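Local coordinates for peptidase M16 domain protein (Alicyclobacillus acidocaldarius subsp. acidocaldarius DSM 446, PDB 4XEA) that probably hydrolyses peptide bonds as a metal-dependent peptidase of the M16 (insulinase and pitrilysin) family, and carries a bound nickel ion, at residues F35-G40 with P191-L196; R10-Q15 with V210-Q215; G40-A45 with T90-T95; V195-G200 with R372-Y377. All blocks are in the same frame, centred on the assembly; numbering follows the deposited sequence.

Followed from the N terminus, the chain opens contact 2 at residues 10-15 and contact 1 at 35-40, and the turn that comes next, 40-45, opens contact 3. Contact 3 closes first, at 90-95, then contact 1 at 191-196 and contact 2 at 210-215, so the three loops lie one within another. Contact 4 starts at 195-200, on the strand where contact 1 ends, and closes only at 372-377; it therefore crosses contact 2 and follows contact 3 in series. Contacts 1, 2 and 4 build on one mixed sheet: contact 1 pairs two strands in it, contacts 2 and 4 bring helices to it, and contact 3 joins a turn leaving it to one of its hairpin loops near the nickel site.

Contact 1 of 4, residues F35-G40 with P191-L196; sequences FATRYG and PSNMVL
Ala-36 and Val-195 form the hydrogen-bonded pair of two antiparallel strands, 35-37 and 194-196, whose axes come within 4.8 Å, and the non-hydrogen-bonded pairs Phe-35 with Leu-196 and Thr-37 with Met-194 flank it. The pairing outlasts the regular strands, for Arg-38 N, at the centre of an inverse gamma turn, gives an almost straight bond (175°) to Asn-193 O. On the face carrying Phe-35 and Met-194, the selenomethionine chain crosses the ring at about a right angle. A bend at its last torsion (chi3 65°) lays the terminal methyl over the middle of the ring, CE standing 3.6 Å from the Phe-35 centroid in a CH-pi contact, while SE approaches obliquely in a Met-aromatic arrangement. Val-195 O meets the ring at its edge, 3.4 Å from Phe-35 CD1.

At the strand end the amide of Asn-193 holds Arg-38 twice. Its ND2 donates to Arg-38 O from above the carbonyl plane at 3.1 Å, and its OD1 receives Arg-38 NH1, also at 3.1 Å, within the guanidinium plane. The two flat groups are turned 49° apart. ND2 also bonds Phe-188 O, as does Thr-37 OG1, and Arg-38 NE reaches Leu-379 O, so both groups are fixed from several directions. Water 1 links Arg-38 NH2 to Ser-192 O.

Strands 19-24 and 95-101 flank this inner pair of the six-stranded mixed sheet; helix 105-116 packs on Phe-35 and Met-194, and helix 367-379 on Ala-36 and Val-195.

Contact 2 of 4, residues R10-Q15 with V210-Q215; sequences RTWRLQ and VIEENQ. With GOL (glycerol), chain F.
Leu-14 meets the helix with both its methyls. CD1 lies 3.6 Å from Gln-215 CG and 4.0 Å from Ile-211 CG2, the leucine side chain crossing both at about a right angle, and CD2 rests on the carboxylate of Glu-212, 3.3 Å from OE2. This is the dense end, where Leu-14, Ile-211 and Gln-215 are all buried; the Gln-215 amide is satisfied by Gln-117 and Asn-16. The layout is that of a helix laid on the border of an alpha/beta sheet: strand 10-13 is one of the two edge strands of the sheet, and helix 204-216 packs over it and over Val-20 next door. Toward the partly exposed end the contact thins to one polar link. Trp-12 NE1 donates to Glu-212 OE1 at 2.8 Å, a bent bond (144°) that reaches the oxygen from above the carboxylate plane. The bend of Glu-212 at chi2 (-91°) turns its carboxylate to the indole. A glycerol, probably from the crystallisation liquor, sets its C3 3.5 Å above one face of the Trp-12 ring, off toward the rim; its O2 accepts from Arg-10 NH1 and its O1 bonds Glu-212 OE1 weakly. Arg-10 NH1 also forms a salt bridge with Asp-205.

Contact 3 of 4, residues G40-A45 with T90-T95; sequences GSVDRA and TTFDHT
Phe-92, Gly-40 and Ser-41 carry most of this meeting of two turns, and the backbone of each does as much as any side chain. Gly-40 opens a type I beta turn that runs to Asp-43, and its CA presses into the opposite loop 3.5 Å from Thr-91 O and equally close to Phe-92 O, in two bent CA-H...O contacts. From the same turn two successive amides reach those carbonyls: Ser-41 N to Thr-91 O at 3.0 Å, and Val-42 N to Phe-92 O at 2.9 Å, the latter in the carbonyl plane. Ser-41 OG lies 3.4 Å from Phe-92 CA and near CD1 of the ring. With CG beside its backbone N (chi1 -61°), Phe-92 meets Phe-313 edge-to-face, while its CB touches Val-42 CG1.

Asp-43 locks the turn from within, OD2 taking Gly-40 N on its anti lone pair. The same oxygen receives water 2, which also donates to Asp-93 O and so ties turn to loop, while OD1 pairs with Arg-228.

The turn 40-45 leads from strand 31-37 to strand 45-48 of the small three-stranded sheet. The loop 90-95 joins the hairpin strands 84-90 and 95-101, the first of which ends at Thr-90. That residue packs on helix 59-66, touching the nickel ligand His-61 and bonding Glu-64 of the HxxEH sequence characteristic of M16 peptidases.

Contact 4 of 4, residues V195-G200 with R372-Y377; sequences VLVIAG and RNWVTY
Val-197 pushes into the angle between Trp-374 and Val-375, where a strand lies against a helix running nearly antiparallel to it (160°) with their axes 8.4 Å apart. Val-197 CG2 fills the notch, 3.6 Å from Val-375 CG2 and 3.7 Å from Trp-374 CE3; Val-197 CG1 rides against Trp-374 CB at 3.9 Å. Val-375 answers with a fork of its own. Its first torsion (chi1 168°) sets CG2 toward Val-197, while Val-375 CG1 lies 3.8 Å from Val-195 CG1, so the helix valine bridges two strand residues that, two positions apart, face the same side of the sheet. Val-195 CG2 comes to the far part of the indole, obliquely, at CZ3. Val-197 and Val-375 pass each other in opposite directions, whereas Val-197 crosses Trp-374 at about a right angle. Phe-385 meets the Trp-374 ring edge-to-face, and Ala-199 continues the seam on Val-371. Helix 367-379, late in the chain, thereby packs on the six-stranded sheet. Between the two segments every touching group is a hydrocarbon or indole carbon. With no polar pair to set direction, the fit between these segments probably rests on shape and on the burial of all four side chains.

Contact 1 of 4, residues F35-G40 with P191-L196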
# COMPACT_ATOMS: atom_id res chain seq x y z
N PHE A 35 -9.47 -4.69 18.07
CA PHE A 35 -9.53 -5.40 19.34
C PHE A 35 -8.36 -6.40 19.33
O PHE A 35 -8.33 -7.30 18.49
CB PHE A 35 -10.90 -6.13 19.41
CG PHE A 35 -11.27 -6.69 20.76
CD1 PHE A 35 -10.74 -6.22 21.95
CD2 PHE A 35 -12.27 -7.66 20.83
CE1 PHE A 35 -11.13 -6.76 23.19
CE2 PHE A 35 -12.68 -8.19 22.07
CZ PHE A 35 -12.10 -7.74 23.23
N ALA A 36 -7.37 -6.22 20.21
CA ALA A 36 -6.15 -7.03 20.18
C ALA A 36 -5.81 -7.62 21.50
O ALA A 36 -6.16 -7.04 22.55
CB ALA A 36 -4.97 -6.22 19.67
N THR A 37 -5.09 -8.75 21.45
CA THR A 37 -4.66 -9.45 22.66
C THR A 37 -3.14 -9.48 22.75
O THR A 37 -2.45 -9.63 21.74
CB THR A 37 -5.21 -10.89 22.74
OG1 THR A 37 -4.67 -11.57 23.87
CG2 THR A 37 -4.86 -11.64 21.47
N ARG A 38 -2.63 -9.30 23.97
CA ARG A 38 -1.20 -9.47 24.29
C ARG A 38 -0.82 -10.97 24.33
O ARG A 38 -0.52 -11.55 25.40
CB ARG A 38 -0.88 -8.80 25.61
CG ARG A 38 0.58 -8.63 25.90
CD ARG A 38 0.84 -7.98 27.27
NE ARG A 38 0.33 -6.61 27.46
CZ ARG A 38 -0.83 -6.26 28.04
NH1 ARG A 38 -1.70 -7.18 28.45
NH2 ARG A 38 -1.12 -4.96 28.19
N TYR A 39 -0.81 -11.55 23.15
CA TYR A 39 -0.54 -12.97 22.92
C TYR A 39 -0.18 -13.12 21.45
O TYR A 39 -0.95 -12.71 20.56
CB TYR A 39 -1.78 -13.79 23.22
CG TYR A 39 -1.61 -15.28 22.98
CD1 TYR A 39 -0.53 -15.98 23.49
CD2 TYR A 39 -2.55 -15.99 22.25
CE1 TYR A 39 -0.37 -17.33 23.29
CE2 TYR A 39 -2.41 -17.37 22.05
CZ TYR A 39 -1.33 -18.03 22.60
OH TYR A 39 -1.20 -19.38 22.43
N GLY A 40 0.98 -13.69 21.16
CA GLY A 40 1.34 -13.94 19.77
C GLY A 40 2.15 -15.19 19.60
O GLY A 40 2.19 -16.02 20.51
N PRO A 191 -10.48 -10.25 28.96
CA PRO A 191 -10.43 -8.82 28.64
C PRO A 191 -9.30 -8.01 29.30
O PRO A 191 -8.88 -6.99 28.75
CB PRO A 191 -11.81 -8.30 29.09
CG PRO A 191 -12.49 -9.47 29.80
CD PRO A 191 -11.84 -10.70 29.29
N SER A 192 -8.82 -8.49 30.45
CA SER A 192 -7.73 -7.88 31.18
C SER A 192 -6.42 -8.01 30.40
O SER A 192 -5.46 -7.28 30.70
CB SER A 192 -7.55 -8.54 32.56
OG SER A 192 -7.24 -9.92 32.41
N ASN A 193 -6.37 -8.91 29.41
CA ASN A 193 -5.17 -9.08 28.58
C ASN A 193 -5.28 -8.38 27.22
O ASN A 193 -4.43 -8.61 26.33
CB ASN A 193 -4.83 -10.55 28.37
CG ASN A 193 -3.36 -10.77 27.87
OD1 ASN A 193 -2.41 -10.18 28.40
ND2 ASN A 193 -3.19 -11.66 26.92
N MSE A 194 -6.33 -7.57 27.05
CA MSE A 194 -6.67 -7.02 25.73
C MSE A 194 -6.87 -5.51 25.71
O MSE A 194 -6.85 -4.84 26.76
CB MSE A 194 -7.91 -7.75 25.15
CG MSE A 194 -7.73 -9.25 25.02
SE MSE A 194 -9.08 -10.18 23.98
CE MSE A 194 -8.81 -9.44 22.17
N VAL A 195 -7.07 -4.97 24.50
CA VAL A 195 -7.22 -3.55 24.28
C VAL A 195 -8.13 -3.35 23.07
O VAL A 195 -8.10 -4.15 22.13
CB VAL A 195 -5.87 -2.83 24.11
CG1 VAL A 195 -5.15 -3.22 22.76
CG2 VAL A 195 -6.03 -1.31 24.27
N LEU A 196 -8.99 -2.32 23.16
CA LEU A 196 -9.92 -1.92 22.10
C LEU A 196 -9.67 -0.46 21.77
O LEU A 196 -9.77 0.41 22.66
CB LEU A 196 -11.37 -2.11 22.56
CG LEU A 196 -12.49 -1.74 21.56
CD1 LEU A 196 -12.38 -2.62 20.28
CD2 LEU A 196 -13.85 -1.89 22.23
O HOH W 1 -3.79 -5.06 29.68

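Contact 2 of 4, residues R10-Q15 with V210-Q215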
# COMPACT_ATOMS: atom_id res chain seq x y z
N ARG A 10 -10.18 9.61 24.29
CA ARG A 10 -10.89 9.16 25.48
C ARG A 10 -10.45 7.73 25.80
O ARG A 10 -10.82 6.78 25.09
CB ARG A 10 -12.40 9.24 25.25
CG ARG A 10 -13.26 9.12 26.51
CD ARG A 10 -14.76 9.12 26.18
NE ARG A 10 -15.19 10.33 25.48
CZ ARG A 10 -16.46 10.62 25.15
NH1 ARG A 10 -17.45 9.76 25.42
NH2 ARG A 10 -16.75 11.76 24.54
N THR A 11 -9.68 7.60 26.88
CA THR A 11 -9.10 6.35 27.33
C THR A 11 -9.58 6.02 28.76
O THR A 11 -9.39 6.82 29.68
CB THR A 11 -7.56 6.45 27.35
OG1 THR A 11 -7.05 6.77 26.03
CG2 THR A 11 -6.96 5.16 27.82
N TRP A 12 -10.19 4.85 28.94
CA TRP A 12 -10.61 4.38 30.24
C TRP A 12 -10.54 2.85 30.29
O TRP A 12 -10.16 2.20 29.30
CB TRP A 12 -12.01 4.93 30.61
CG TRP A 12 -13.17 4.22 30.04
CD1 TRP A 12 -14.04 3.40 30.71
CD2 TRP A 12 -13.65 4.31 28.70
NE1 TRP A 12 -15.03 2.97 29.86
CE2 TRP A 12 -14.81 3.50 28.62
CE3 TRP A 12 -13.22 4.99 27.55
CZ2 TRP A 12 -15.54 3.36 27.43
CZ3 TRP A 12 -13.94 4.85 26.38
CH2 TRP A 12 -15.09 4.04 26.33
N ARG A 13 -10.78 2.30 31.48
CA ARG A 13 -10.68 0.85 31.72
C ARG A 13 -12.00 0.33 32.30
O ARG A 13 -12.50 0.89 33.27
CB ARG A 13 -9.52 0.53 32.68
CG ARG A 13 -9.27 -0.97 32.86
CD ARG A 13 -8.19 -1.32 33.91
NE ARG A 13 -6.94 -0.56 33.70
CZ ARG A 13 -5.82 -0.98 33.13
NH1 ARG A 13 -5.72 -2.20 32.60
NH2 ARG A 13 -4.77 -0.16 33.07
N LEU A 14 -12.54 -0.73 31.69
CA LEU A 14 -13.84 -1.26 32.14
C LEU A 14 -13.69 -2.10 33.39
O LEU A 14 -12.58 -2.47 33.78
CB LEU A 14 -14.49 -2.12 31.04
CG LEU A 14 -14.59 -1.50 29.62
CD1 LEU A 14 -14.94 -2.55 28.60
CD2 LEU A 14 -15.60 -0.40 29.58
N GLN A 15 -14.82 -2.44 33.99
CA GLN A 15 -14.85 -3.26 35.18
C GLN A 15 -14.10 -4.57 34.93
O GLN A 15 -13.42 -5.04 35.82
CB GLN A 15 -16.32 -3.49 35.63
CG GLN A 15 -16.50 -4.24 36.96
CD GLN A 15 -16.28 -5.76 36.84
OE1 GLN A 15 -16.40 -6.35 35.75
NE2 GLN A 15 -15.95 -6.40 37.96
N VAL A 210 -22.36 1.63 24.21
CA VAL A 210 -22.51 0.30 23.59
C VAL A 210 -21.46 -0.72 24.13
O VAL A 210 -21.77 -1.90 24.39
CB VAL A 210 -22.35 0.40 22.06
CG1 VAL A 210 -22.25 -1.00 21.42
CG2 VAL A 210 -23.47 1.21 21.45
N ILE A 211 -20.22 -0.25 24.31
CA ILE A 211 -19.16 -1.15 24.74
C ILE A 211 -19.46 -1.57 26.19
O ILE A 211 -19.44 -2.76 26.48
CB ILE A 211 -17.74 -0.50 24.63
CG1 ILE A 211 -17.37 -0.18 23.19
CG2 ILE A 211 -16.64 -1.44 25.20
CD1 ILE A 211 -16.25 0.84 23.05
N GLU A 212 -19.79 -0.60 27.05
CA GLU A 212 -20.07 -0.88 28.48
C GLU A 212 -21.24 -1.83 28.61
O GLU A 212 -21.20 -2.78 29.38
CB GLU A 212 -20.39 0.41 29.26
CG GLU A 212 -19.29 1.48 29.31
CD GLU A 212 -18.36 1.37 30.49
OE1 GLU A 212 -17.59 2.33 30.71
OE2 GLU A 212 -18.35 0.33 31.19
N GLU A 213 -22.28 -1.60 27.82
CA GLU A 213 -23.47 -2.45 27.86
C GLU A 213 -23.18 -3.86 27.37
O GLU A 213 -23.63 -4.83 27.97
CB GLU A 213 -24.63 -1.82 27.08
CG GLU A 213 -25.29 -0.70 27.83
CD GLU A 213 -25.99 -1.19 29.10
OE1 GLU A 213 -25.32 -1.32 30.15
OE2 GLU A 213 -27.20 -1.48 29.04
N ASN A 214 -22.41 -3.98 26.30
CA ASN A 214 -22.04 -5.28 25.76
C ASN A 214 -21.24 -6.10 26.78
O ASN A 214 -21.51 -7.28 26.96
CB ASN A 214 -21.19 -5.09 24.48
CG ASN A 214 -20.83 -6.40 23.82
OD1 ASN A 214 -19.98 -7.15 24.30
ND2 ASN A 214 -21.46 -6.68 22.67
N GLN A 215 -20.24 -5.47 27.41
CA GLN A 215 -19.40 -6.11 28.42
C GLN A 215 -20.13 -6.40 29.73
O GLN A 215 -19.91 -7.46 30.33
CB GLN A 215 -18.17 -5.25 28.70
CG GLN A 215 -17.27 -5.04 27.43
CD GLN A 215 -16.74 -6.34 26.90
OE1 GLN A 215 -15.66 -6.79 27.29
NE2 GLN A 215 -17.50 -6.99 26.03
C1 GOL F . -17.77 6.12 29.58
O1 GOL F . -17.76 5.77 30.94
C2 GOL F . -17.00 7.43 29.40
O2 GOL F . -17.32 8.03 28.15
C3 GOL F . -15.49 7.17 29.54
O3 GOL F . -14.87 8.09 30.42

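Contact 3 of 4, residues G40-A45 with T90-T95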
# COMPACT_ATOMS: atom_id res chain seq x y z
N GLY A 40 0.98 -13.69 21.16
CA GLY A 40 1.34 -13.94 19.77
C GLY A 40 2.15 -15.19 19.60
O GLY A 40 2.19 -16.02 20.51
N SER A 41 2.83 -15.30 18.46
CA SER A 41 3.53 -16.53 18.08
C SER A 41 4.64 -16.91 19.03
O SER A 41 4.95 -18.11 19.16
CB SER A 41 4.08 -16.48 16.63
OG SER A 41 5.09 -15.47 16.47
N VAL A 42 5.25 -15.92 19.70
CA VAL A 42 6.39 -16.22 20.54
C VAL A 42 6.05 -16.66 21.96
O VAL A 42 6.93 -17.07 22.69
CB VAL A 42 7.48 -15.12 20.55
CG1 VAL A 42 7.99 -14.87 19.09
CG2 VAL A 42 7.01 -13.86 21.28
N ASP A 43 4.76 -16.60 22.32
CA ASP A 43 4.31 -17.00 23.66
C ASP A 43 4.14 -18.52 23.71
O ASP A 43 3.04 -19.03 23.90
CB ASP A 43 3.01 -16.27 24.01
CG ASP A 43 3.23 -14.82 24.27
OD1 ASP A 43 3.97 -14.54 25.25
OD2 ASP A 43 2.68 -13.97 23.49
N ARG A 44 5.25 -19.23 23.51
CA ARG A 44 5.26 -20.68 23.50
C ARG A 44 5.06 -21.26 24.92
O ARG A 44 4.42 -22.29 25.08
CB ARG A 44 6.61 -21.16 22.96
CG ARG A 44 6.80 -22.66 22.93
CD ARG A 44 8.26 -23.03 22.59
NE ARG A 44 8.57 -22.78 21.20
CZ ARG A 44 9.80 -22.68 20.70
NH1 ARG A 44 10.88 -22.74 21.50
NH2 ARG A 44 9.96 -22.48 19.39
N ALA A 45 5.65 -20.63 25.92
CA ALA A 45 5.59 -21.17 27.27
C ALA A 45 5.13 -20.09 28.25
O ALA A 45 5.42 -18.88 28.08
CB ALA A 45 6.98 -21.72 27.70
N THR A 90 -1.95 -12.30 13.06
CA THR A 90 -1.13 -12.69 14.20
C THR A 90 0.29 -12.25 13.93
O THR A 90 0.80 -12.41 12.79
CB THR A 90 -1.13 -14.20 14.33
OG1 THR A 90 -2.48 -14.66 14.32
CG2 THR A 90 -0.42 -14.65 15.60
N THR A 91 0.92 -11.66 14.94
CA THR A 91 2.35 -11.32 14.85
C THR A 91 3.09 -11.93 16.05
O THR A 91 2.56 -12.82 16.74
CB THR A 91 2.65 -9.82 14.61
OG1 THR A 91 4.07 -9.68 14.34
CG2 THR A 91 2.29 -8.93 15.80
N PHE A 92 4.32 -11.50 16.27
CA PHE A 92 5.17 -12.16 17.27
C PHE A 92 4.57 -12.11 18.65
O PHE A 92 4.67 -13.08 19.42
CB PHE A 92 6.56 -11.52 17.27
CG PHE A 92 7.27 -11.64 15.97
CD1 PHE A 92 7.53 -12.91 15.43
CD2 PHE A 92 7.65 -10.53 15.27
CE1 PHE A 92 8.17 -13.06 14.22
CE2 PHE A 92 8.34 -10.69 14.04
CZ PHE A 92 8.57 -11.96 13.53
N ASP A 93 4.02 -10.96 19.00
CA ASP A 93 3.62 -10.69 20.37
C ASP A 93 2.20 -10.17 20.56
O ASP A 93 1.81 -9.78 21.69
CB ASP A 93 4.64 -9.74 21.06
CG ASP A 93 4.78 -8.39 20.36
OD1 ASP A 93 4.08 -8.13 19.35
OD2 ASP A 93 5.63 -7.59 20.79
N HIS A 94 1.43 -10.13 19.48
CA HIS A 94 -0.01 -9.86 19.62
C HIS A 94 -0.78 -10.45 18.45
O HIS A 94 -0.20 -10.82 17.40
CB HIS A 94 -0.29 -8.34 19.82
CG HIS A 94 -0.06 -7.50 18.59
ND1 HIS A 94 1.15 -6.89 18.31
CD2 HIS A 94 -0.90 -7.15 17.58
CE1 HIS A 94 1.04 -6.21 17.17
NE2 HIS A 94 -0.20 -6.33 16.73
N THR A 95 -2.08 -10.62 18.68
CA THR A 95 -3.05 -10.99 17.67
C THR A 95 -4.12 -9.90 17.65
O THR A 95 -4.59 -9.44 18.72
CB THR A 95 -3.75 -12.35 17.98
OG1 THR A 95 -2.78 -13.34 18.36
CG2 THR A 95 -4.53 -12.86 16.78
O HOH W 2 2.78 -11.31 23.87

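Contact 4 of 4, residues V195-G200 with R372-Y377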
# COMPACT_ATOMS: atom_id res chain seq x y z
N VAL A 195 -7.07 -4.97 24.50
CA VAL A 195 -7.22 -3.55 24.28
C VAL A 195 -8.13 -3.35 23.07
O VAL A 195 -8.10 -4.15 22.13
CB VAL A 195 -5.87 -2.83 24.11
CG1 VAL A 195 -5.15 -3.22 22.76
CG2 VAL A 195 -6.03 -1.31 24.27
N LEU A 196 -8.99 -2.32 23.16
CA LEU A 196 -9.92 -1.92 22.10
C LEU A 196 -9.67 -0.46 21.77
O LEU A 196 -9.77 0.41 22.66
CB LEU A 196 -11.37 -2.11 22.56
CG LEU A 196 -12.49 -1.74 21.56
CD1 LEU A 196 -12.38 -2.62 20.28
CD2 LEU A 196 -13.85 -1.89 22.23
N VAL A 197 -9.36 -0.18 20.50
CA VAL A 197 -8.99 1.18 20.05
C VAL A 197 -9.78 1.48 18.77
O VAL A 197 -9.85 0.64 17.88
CB VAL A 197 -7.48 1.32 19.85
CG1 VAL A 197 -7.11 2.73 19.48
CG2 VAL A 197 -6.71 0.92 21.17
N ILE A 198 -10.39 2.65 18.73
CA ILE A 198 -11.29 3.04 17.63
C ILE A 198 -11.00 4.47 17.25
O ILE A 198 -10.95 5.34 18.13
CB ILE A 198 -12.75 2.92 18.02
CG1 ILE A 198 -13.02 1.58 18.70
CG2 ILE A 198 -13.70 3.08 16.78
CD1 ILE A 198 -14.47 1.41 19.14
N ALA A 199 -10.82 4.73 15.96
CA ALA A 199 -10.65 6.09 15.45
C ALA A 199 -11.51 6.33 14.21
O ALA A 199 -11.70 5.43 13.38
CB ALA A 199 -9.19 6.41 15.15
N GLY A 200 -12.05 7.54 14.13
CA GLY A 200 -12.76 7.97 12.93
C GLY A 200 -14.10 8.62 13.19
O GLY A 200 -14.34 9.19 14.28
N ARG A 372 -3.59 1.22 15.10
CA ARG A 372 -2.57 0.16 15.11
C ARG A 372 -1.46 0.49 16.10
O ARG A 372 -1.05 -0.34 16.91
CB ARG A 372 -1.96 -0.02 13.72
CG ARG A 372 -2.23 -1.37 13.02
CD ARG A 372 -1.51 -1.51 11.66
NE ARG A 372 -0.27 -0.73 11.58
CZ ARG A 372 -0.10 0.33 10.79
NH1 ARG A 372 -1.09 0.73 9.99
NH2 ARG A 372 1.04 0.99 10.79
N ASN A 373 -0.97 1.72 16.03
CA ASN A 373 0.10 2.15 16.93
C ASN A 373 -0.29 2.34 18.39
O ASN A 373 0.48 1.96 19.29
CB ASN A 373 0.81 3.34 16.35
CG ASN A 373 1.66 2.93 15.18
OD1 ASN A 373 2.74 2.45 15.39
ND2 ASN A 373 1.12 2.96 13.98
N TRP A 374 -1.49 2.83 18.65
CA TRP A 374 -1.97 2.93 20.03
C TRP A 374 -2.00 1.53 20.63
O TRP A 374 -1.44 1.28 21.73
CB TRP A 374 -3.38 3.58 20.13
CG TRP A 374 -3.53 4.32 21.41
CD1 TRP A 374 -3.41 5.66 21.56
CD2 TRP A 374 -3.80 3.78 22.71
NE1 TRP A 374 -3.60 6.00 22.86
CE2 TRP A 374 -3.78 4.86 23.61
CE3 TRP A 374 -4.01 2.49 23.21
CZ2 TRP A 374 -4.02 4.71 24.99
CZ3 TRP A 374 -4.23 2.32 24.61
CH2 TRP A 374 -4.20 3.41 25.48
N VAL A 375 -2.57 0.61 19.86
CA VAL A 375 -2.65 -0.80 20.28
C VAL A 375 -1.28 -1.40 20.57
O VAL A 375 -1.06 -2.03 21.62
CB VAL A 375 -3.31 -1.68 19.22
CG1 VAL A 375 -3.12 -3.14 19.56
CG2 VAL A 375 -4.85 -1.33 19.08
N THR A 376 -0.39 -1.23 19.60
CA THR A 376 0.91 -1.86 19.64
C THR A 376 1.77 -1.38 20.80
O THR A 376 2.33 -2.19 21.52
CB THR A 376 1.65 -1.72 18.25
OG1 THR A 376 0.92 -2.52 17.30
CG2 THR A 376 3.02 -2.32 18.34
N TYR A 377 1.89 -0.07 20.97
CA TYR A 377 2.68 0.46 22.08
C TYR A 377 2.05 0.17 23.44
O TYR A 377 2.75 -0.11 24.42
CB TYR A 377 2.94 1.96 21.90
CG TYR A 377 3.95 2.27 20.78
CD1 TYR A 377 5.19 1.60 20.76
CD2 TYR A 377 3.71 3.20 19.77
CE1 TYR A 377 6.12 1.84 19.81
CE2 TYR A 377 4.70 3.48 18.78
CZ TYR A 377 5.89 2.76 18.83
OH TYR A 377 6.91 2.91 17.91